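Monosaccharide-transporting ATPase (Actinobacillus succinogenes, PDB 5DTE) probably serves as the periplasmic sugar-binding component of an ABC transporter and holds D-allose in the cleft between its lobes. Local coordinates at residues V134-N148 with Q265-A279. Numbering follows the deposited sequence.
Sequences VGVDNFNGGYLEAKN and QNTIDQLPKKQVAIA. With ALL (beta-D-allopyranose), chain E.
Two of the crossings between the lobes of this periplasmic binding protein meet here, where Val136 packs on Gln270 of the allose pocket. Val136 CG2 lies 3.5 Å from Gln270 CG. The Gln270 chain runs out extended, and its amide end comes close to O2 of the sugar. Asn138, at the start of helix 138-148, turns its OD1 to Arg174, which also binds the sugar. Gln275 lies against the backbone of Gly135, its OE1 3.8 Å from Gly135 CA. Gln275 NE2 donates to Gln270 O at 3.1 Å, a bent bond that links helix 272-279 to the backbone of the pocket residue. Further along that helix, Ile278 CG2 sits against Val134 CG2 at 3.6 Å, the two side chains crossing at about a right angle.

This is the hinge of a type I periplasmic binding protein: both segments pass from one lobe to the other, in opposite directions. In the second lobe, helix 138-148 runs over strand 267-269 nearer antiparallel than parallel, 142° between their N-to-C directions. Ile268 CG1 rests 3.6 Å from Gly141 O and also touches Glu145 CB. Glu145 CG lies 3.2 Å from Asn266 OD1, while its carboxylate bonds to Ser247. At the far end Gln265 NE2 donates to Asn148 OD1 at 2.9 Å, nearly straight at 166°. A bend at chi2 (64°) brings the Gln265 amide N back to Asn148, tilted from its carbonyl plane.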
loop_
_atom_site.group_PDB
_atom_site.type_symbol
_atom_site.label_atom_id
_atom_site.label_comp_id
_atom_site.label_asym_id
_atom_site.label_seq_id
_atom_site.Cartn_x
_atom_site.Cartn_y
_atom_site.Cartn_z
ATOM N N VAL A 134 -6.014 8.779 -6.041
ATOM C CA VAL A 134 -6.866 8.167 -5.024
ATOM C C VAL A 134 -6.029 7.186 -4.203
ATOM O O VAL A 134 -5.445 6.264 -4.780
ATOM C CB VAL A 134 -8.059 7.412 -5.645
ATOM C CG1 VAL A 134 -8.805 6.597 -4.575
ATOM C CG2 VAL A 134 -8.986 8.368 -6.341
ATOM N N GLY A 135 -5.963 7.381 -2.878
ATOM C CA GLY A 135 -5.249 6.449 -2.008
ATOM C C GLY A 135 -5.496 6.574 -0.516
ATOM O O GLY A 135 -6.642 6.591 -0.062
ATOM N N VAL A 136 -4.403 6.614 0.241
ATOM C CA VAL A 136 -4.408 6.951 1.669
ATOM C C VAL A 136 -3.159 7.772 2.033
ATOM O O VAL A 136 -2.183 7.817 1.280
ATOM C CB VAL A 136 -4.458 5.701 2.610
ATOM C CG1 VAL A 136 -5.857 5.124 2.676
ATOM C CG2 VAL A 136 -3.428 4.640 2.224
ATOM N N ASP A 137 -3.211 8.447 3.178
ATOM C CA ASP A 137 -2.018 9.049 3.753
ATOM C C ASP A 137 -1.194 7.923 4.358
ATOM O O ASP A 137 -1.538 7.402 5.415
ATOM C CB ASP A 137 -2.390 10.095 4.811
ATOM C CG ASP A 137 -1.350 11.189 4.949
ATOM O OD1 ASP A 137 -0.149 10.874 4.904
ATOM O OD2 ASP A 137 -1.735 12.370 5.092
ATOM N N ASN A 138 -0.133 7.511 3.672
ATOM C CA ASN A 138 0.662 6.391 4.163
ATOM C C ASN A 138 1.552 6.847 5.308
ATOM O O ASN A 138 1.933 6.050 6.162
ATOM C CB ASN A 138 1.487 5.758 3.039
ATOM C CG ASN A 138 0.621 5.059 1.991
ATOM O OD1 ASN A 138 -0.253 4.259 2.318
ATOM N ND2 ASN A 138 0.860 5.370 0.731
ATOM N N PHE A 139 1.851 8.140 5.347
ATOM C CA PHE A 139 2.624 8.706 6.455
ATOM C C PHE A 139 1.839 8.575 7.734
ATOM O O PHE A 139 2.330 8.031 8.735
ATOM C CB PHE A 139 2.962 10.173 6.204
ATOM C CG PHE A 139 3.706 10.836 7.330
ATOM C CD1 PHE A 139 5.096 10.822 7.364
ATOM C CD2 PHE A 139 3.015 11.515 8.334
ATOM C CE1 PHE A 139 5.783 11.458 8.388
ATOM C CE2 PHE A 139 3.689 12.162 9.361
ATOM C CZ PHE A 139 5.074 12.129 9.397
ATOM N N ASN A 140 0.615 9.093 7.673
ATOM C CA ASN A 140 -0.338 8.999 8.761
ATOM C C ASN A 140 -0.647 7.541 9.159
ATOM O O ASN A 140 -0.692 7.204 10.358
ATOM C CB ASN A 140 -1.614 9.724 8.363
ATOM C CG ASN A 140 -2.329 10.312 9.542
ATOM O OD1 ASN A 140 -3.485 9.969 9.813
ATOM N ND2 ASN A 140 -1.641 11.201 10.272
ATOM N N GLY A 141 -0.846 6.690 8.150
ATOM C CA GLY A 141 -1.103 5.281 8.364
ATOM C C GLY A 141 -0.026 4.629 9.205
ATOM O O GLY A 141 -0.341 3.916 10.159
ATOM N N GLY A 142 1.240 4.880 8.851
ATOM C CA GLY A 142 2.379 4.394 9.614
ATOM C C GLY A 142 2.499 5.026 11.002
ATOM O O GLY A 142 2.777 4.343 12.001
ATOM N N TYR A 143 2.305 6.338 11.076
ATOM C CA TYR A 143 2.249 7.003 12.364
ATOM C C TYR A 143 1.214 6.333 13.250
ATOM O O TYR A 143 1.518 5.911 14.356
ATOM C CB TYR A 143 1.916 8.483 12.206
ATOM C CG TYR A 143 1.738 9.223 13.526
ATOM C CD1 TYR A 143 2.841 9.704 14.232
ATOM C CD2 TYR A 143 0.464 9.442 14.064
ATOM C CE1 TYR A 143 2.685 10.378 15.426
ATOM C CE2 TYR A 143 0.303 10.120 15.266
ATOM C CZ TYR A 143 1.415 10.586 15.939
ATOM O OH TYR A 143 1.259 11.261 17.131
ATOM N N LEU A 144 -0.012 6.223 12.760
ATOM C CA LEU A 144 -1.045 5.544 13.531
ATOM C C LEU A 144 -0.642 4.107 13.887
ATOM O O LEU A 144 -0.933 3.649 14.978
ATOM C CB LEU A 144 -2.375 5.542 12.773
ATOM C CG LEU A 144 -3.239 6.811 12.756
ATOM C CD1 LEU A 144 -4.205 6.805 11.563
ATOM C CD2 LEU A 144 -4.012 6.957 14.053
ATOM N N GLU A 145 0.037 3.411 12.975
ATOM C CA GLU A 145 0.384 2.006 13.171
ATOM C C GLU A 145 1.545 1.843 14.141
ATOM O O GLU A 145 1.565 0.911 14.945
ATOM C CB GLU A 145 0.737 1.329 11.834
ATOM C CG GLU A 145 1.303 -0.110 11.977
ATOM C CD GLU A 145 2.014 -0.635 10.728
ATOM O OE1 GLU A 145 1.661 -0.253 9.590
ATOM O OE2 GLU A 145 2.934 -1.455 10.881
ATOM N N ALA A 146 2.528 2.730 14.058
ATOM C CA ALA A 146 3.662 2.648 14.973
ATOM C C ALA A 146 3.201 2.987 16.381
ATOM O O ALA A 146 3.549 2.320 17.354
ATOM C CB ALA A 146 4.775 3.581 14.533
ATOM N N LYS A 147 2.378 4.024 16.455
ATOM C CA LYS A 147 1.902 4.555 17.718
ATOM C C LYS A 147 1.181 3.490 18.512
ATOM O O LYS A 147 1.302 3.442 19.734
ATOM C CB LYS A 147 0.984 5.758 17.486
ATOM C CG LYS A 147 0.881 6.676 18.690
ATOM C CD LYS A 147 0.453 8.078 18.292
ATOM C CE LYS A 147 0.240 8.948 19.517
ATOM N NZ LYS A 147 1.208 8.606 20.594
ATOM N N ASN A 148 0.453 2.628 17.815
ATOM C CA ASN A 148 -0.332 1.584 18.454
ATOM C C ASN A 148 0.559 0.498 19.057
ATOM O O ASN A 148 0.314 0.015 20.165
ATOM C CB ASN A 148 -1.305 0.989 17.442
ATOM C CG ASN A 148 -2.301 0.036 18.068
ATOM O OD1 ASN A 148 -2.127 -1.184 18.017
ATOM N ND2 ASN A 148 -3.367 0.586 18.646
ATOM N N GLN A 265 -0.184 -7.519 16.543
ATOM C CA GLN A 265 -0.719 -6.440 17.348
ATOM C C GLN A 265 -1.764 -5.664 16.570
ATOM O O GLN A 265 -2.896 -5.495 17.021
ATOM C CB GLN A 265 0.387 -5.502 17.794
ATOM C CG GLN A 265 -0.146 -4.190 18.325
ATOM C CD GLN A 265 -0.968 -4.376 19.581
ATOM O OE1 GLN A 265 -0.712 -5.287 20.382
ATOM N NE2 GLN A 265 -1.964 -3.514 19.765
ATOM N N ASN A 266 -1.372 -5.199 15.391
ATOM C CA ASN A 266 -2.275 -4.477 14.517
ATOM C C ASN A 266 -1.830 -4.519 13.074
ATOM O O ASN A 266 -0.677 -4.825 12.776
ATOM C CB ASN A 266 -2.378 -3.025 14.959
ATOM C CG ASN A 266 -1.169 -2.216 14.555
ATOM O OD1 ASN A 266 -1.105 -1.675 13.443
ATOM N ND2 ASN A 266 -0.196 -2.130 15.450
ATOM N N THR A 267 -2.759 -4.196 12.180
ATOM C CA THR A 267 -2.450 -3.853 10.793
ATOM C C THR A 267 -3.327 -2.672 10.479
ATOM O O THR A 267 -4.251 -2.395 11.244
ATOM C CB THR A 267 -2.724 -5.005 9.823
ATOM O OG1 THR A 267 -2.098 -4.734 8.564
ATOM C CG2 THR A 267 -4.207 -5.180 9.611
ATOM N N ILE A 268 -3.039 -1.954 9.395
ATOM C CA ILE A 268 -3.895 -0.832 8.975
ATOM C C ILE A 268 -4.716 -1.250 7.766
ATOM O O ILE A 268 -4.141 -1.556 6.722
ATOM C CB ILE A 268 -3.084 0.434 8.618
ATOM C CG1 ILE A 268 -2.516 1.116 9.869
ATOM C CG2 ILE A 268 -3.945 1.431 7.841
ATOM C CD1 ILE A 268 -3.475 2.110 10.550
ATOM N N ASP A 269 -6.043 -1.302 7.915
ATOM C CA ASP A 269 -6.903 -1.590 6.777
ATOM C C ASP A 269 -6.954 -0.346 5.916
ATOM O O ASP A 269 -7.450 0.708 6.320
ATOM C CB ASP A 269 -8.315 -2.030 7.189
ATOM C CG ASP A 269 -9.145 -2.549 5.991
ATOM O OD1 ASP A 269 -8.562 -2.791 4.906
ATOM O OD2 ASP A 269 -10.377 -2.733 6.136
ATOM N N GLN A 270 -6.421 -0.504 4.718
ATOM C CA GLN A 270 -6.255 0.565 3.757
ATOM C C GLN A 270 -7.521 0.733 2.929
ATOM O O GLN A 270 -7.633 1.665 2.133
ATOM C CB GLN A 270 -5.060 0.232 2.874
ATOM C CG GLN A 270 -4.591 1.327 2.028
ATOM C CD GLN A 270 -3.421 0.909 1.215
ATOM O OE1 GLN A 270 -2.955 -0.215 1.346
ATOM N NE2 GLN A 270 -2.932 1.801 0.356
ATOM N N LEU A 271 -8.465 -0.191 3.127
ATOM C CA LEU A 271 -9.724 -0.224 2.383
ATOM C C LEU A 271 -9.513 -0.281 0.864
ATOM O O LEU A 271 -9.927 0.626 0.124
ATOM C CB LEU A 271 -10.573 0.986 2.770
ATOM C CG LEU A 271 -10.771 0.993 4.283
ATOM C CD1 LEU A 271 -11.530 2.205 4.711
ATOM C CD2 LEU A 271 -11.516 -0.255 4.685
ATOM N N PRO A 272 -8.887 -1.370 0.393
ATOM C CA PRO A 272 -8.462 -1.435 -1.007
ATOM C C PRO A 272 -9.639 -1.543 -1.978
ATOM O O PRO A 272 -9.488 -1.228 -3.156
ATOM C CB PRO A 272 -7.599 -2.695 -1.045
ATOM C CG PRO A 272 -8.148 -3.552 0.035
ATOM C CD PRO A 272 -8.655 -2.639 1.104
ATOM N N LYS A 273 -10.795 -1.984 -1.490
ATOM C CA LYS A 273 -11.975 -2.076 -2.347
ATOM C C LYS A 273 -12.631 -0.719 -2.485
ATOM O O LYS A 273 -13.063 -0.366 -3.575
ATOM C CB LYS A 273 -12.977 -3.084 -1.796
ATOM C CG LYS A 273 -12.357 -4.416 -1.419
ATOM C CD LYS A 273 -13.162 -5.575 -1.941
ATOM C CE LYS A 273 -12.561 -6.900 -1.527
ATOM N NZ LYS A 273 -13.393 -8.035 -2.021
ATOM N N LYS A 274 -12.701 0.034 -1.382
ATOM C CA LYS A 274 -13.253 1.393 -1.385
ATOM C C LYS A 274 -12.399 2.325 -2.248
ATOM O O LYS A 274 -12.921 3.145 -3.012
ATOM C CB LYS A 274 -13.347 1.937 0.031
ATOM C CG LYS A 274 -13.923 3.359 0.125
ATOM C CD LYS A 274 -14.059 3.813 1.600
ATOM C CE LYS A 274 -14.312 5.323 1.780
ATOM N NZ LYS A 274 -15.596 5.782 1.219
ATOM N N GLN A 275 -11.082 2.192 -2.116
ATOM C CA GLN A 275 -10.151 2.923 -2.964
ATOM C C GLN A 275 -10.467 2.746 -4.447
ATOM O O GLN A 275 -10.838 3.695 -5.137
ATOM C CB GLN A 275 -8.724 2.465 -2.707
ATOM C CG GLN A 275 -8.100 2.991 -1.443
ATOM C CD GLN A 275 -6.581 2.834 -1.449
ATOM O OE1 GLN A 275 -5.944 2.758 -2.507
ATOM N NE2 GLN A 275 -5.999 2.792 -0.267
ATOM N N VAL A 276 -10.314 1.521 -4.936
ATOM C CA VAL A 276 -10.510 1.248 -6.351
ATOM C C VAL A 276 -11.969 1.479 -6.752
ATOM O O VAL A 276 -12.266 1.708 -7.917
ATOM C CB VAL A 276 -10.076 -0.180 -6.701
ATOM C CG1 VAL A 276 -10.948 -1.198 -5.987
ATOM C CG2 VAL A 276 -10.078 -0.393 -8.211
ATOM N N ALA A 277 -12.881 1.450 -5.783
ATOM C CA ALA A 277 -14.260 1.815 -6.073
ATOM C C ALA A 277 -14.319 3.299 -6.360
ATOM O O ALA A 277 -14.889 3.702 -7.368
ATOM C CB ALA A 277 -15.182 1.450 -4.939
ATOM N N ILE A 278 -13.716 4.114 -5.493
ATOM C CA ILE A 278 -13.641 5.559 -5.752
ATOM C C ILE A 278 -12.898 5.846 -7.062
ATOM O O ILE A 278 -13.294 6.732 -7.808
ATOM C CB ILE A 278 -12.974 6.339 -4.589
ATOM C CG1 ILE A 278 -14.031 6.789 -3.578
ATOM C CG2 ILE A 278 -12.278 7.585 -5.101
ATOM C CD1 ILE A 278 -14.601 5.686 -2.699
ATOM N N ALA A 279 -11.850 5.084 -7.360
ATOM C CA ALA A 279 -11.157 5.225 -8.639
ATOM C C ALA A 279 -12.110 5.089 -9.844
ATOM O O ALA A 279 -12.140 5.946 -10.734
ATOM C CB ALA A 279 -10.049 4.217 -8.733
HETATM C C1 ALL E . 1.915 -0.569 -1.735
HETATM C C2 ALL E . 0.459 -0.782 -1.368
HETATM C C3 ALL E . 0.249 -2.024 -0.585
HETATM C C4 ALL E . 0.954 -3.204 -1.177
HETATM C C5 ALL E . 2.428 -2.861 -1.298
HETATM C C6 ALL E . 3.288 -4.018 -1.692
HETATM O O1 ALL E . 2.057 0.447 -2.649
HETATM O O2 ALL E . 0.045 0.337 -0.555
HETATM O O3 ALL E . 0.778 -1.821 0.763
HETATM O O4 ALL E . 0.771 -4.358 -0.343
HETATM O O5 ALL E . 2.538 -1.804 -2.295
HETATM O O6 ALL E . 3.062 -4.325 -3.051
#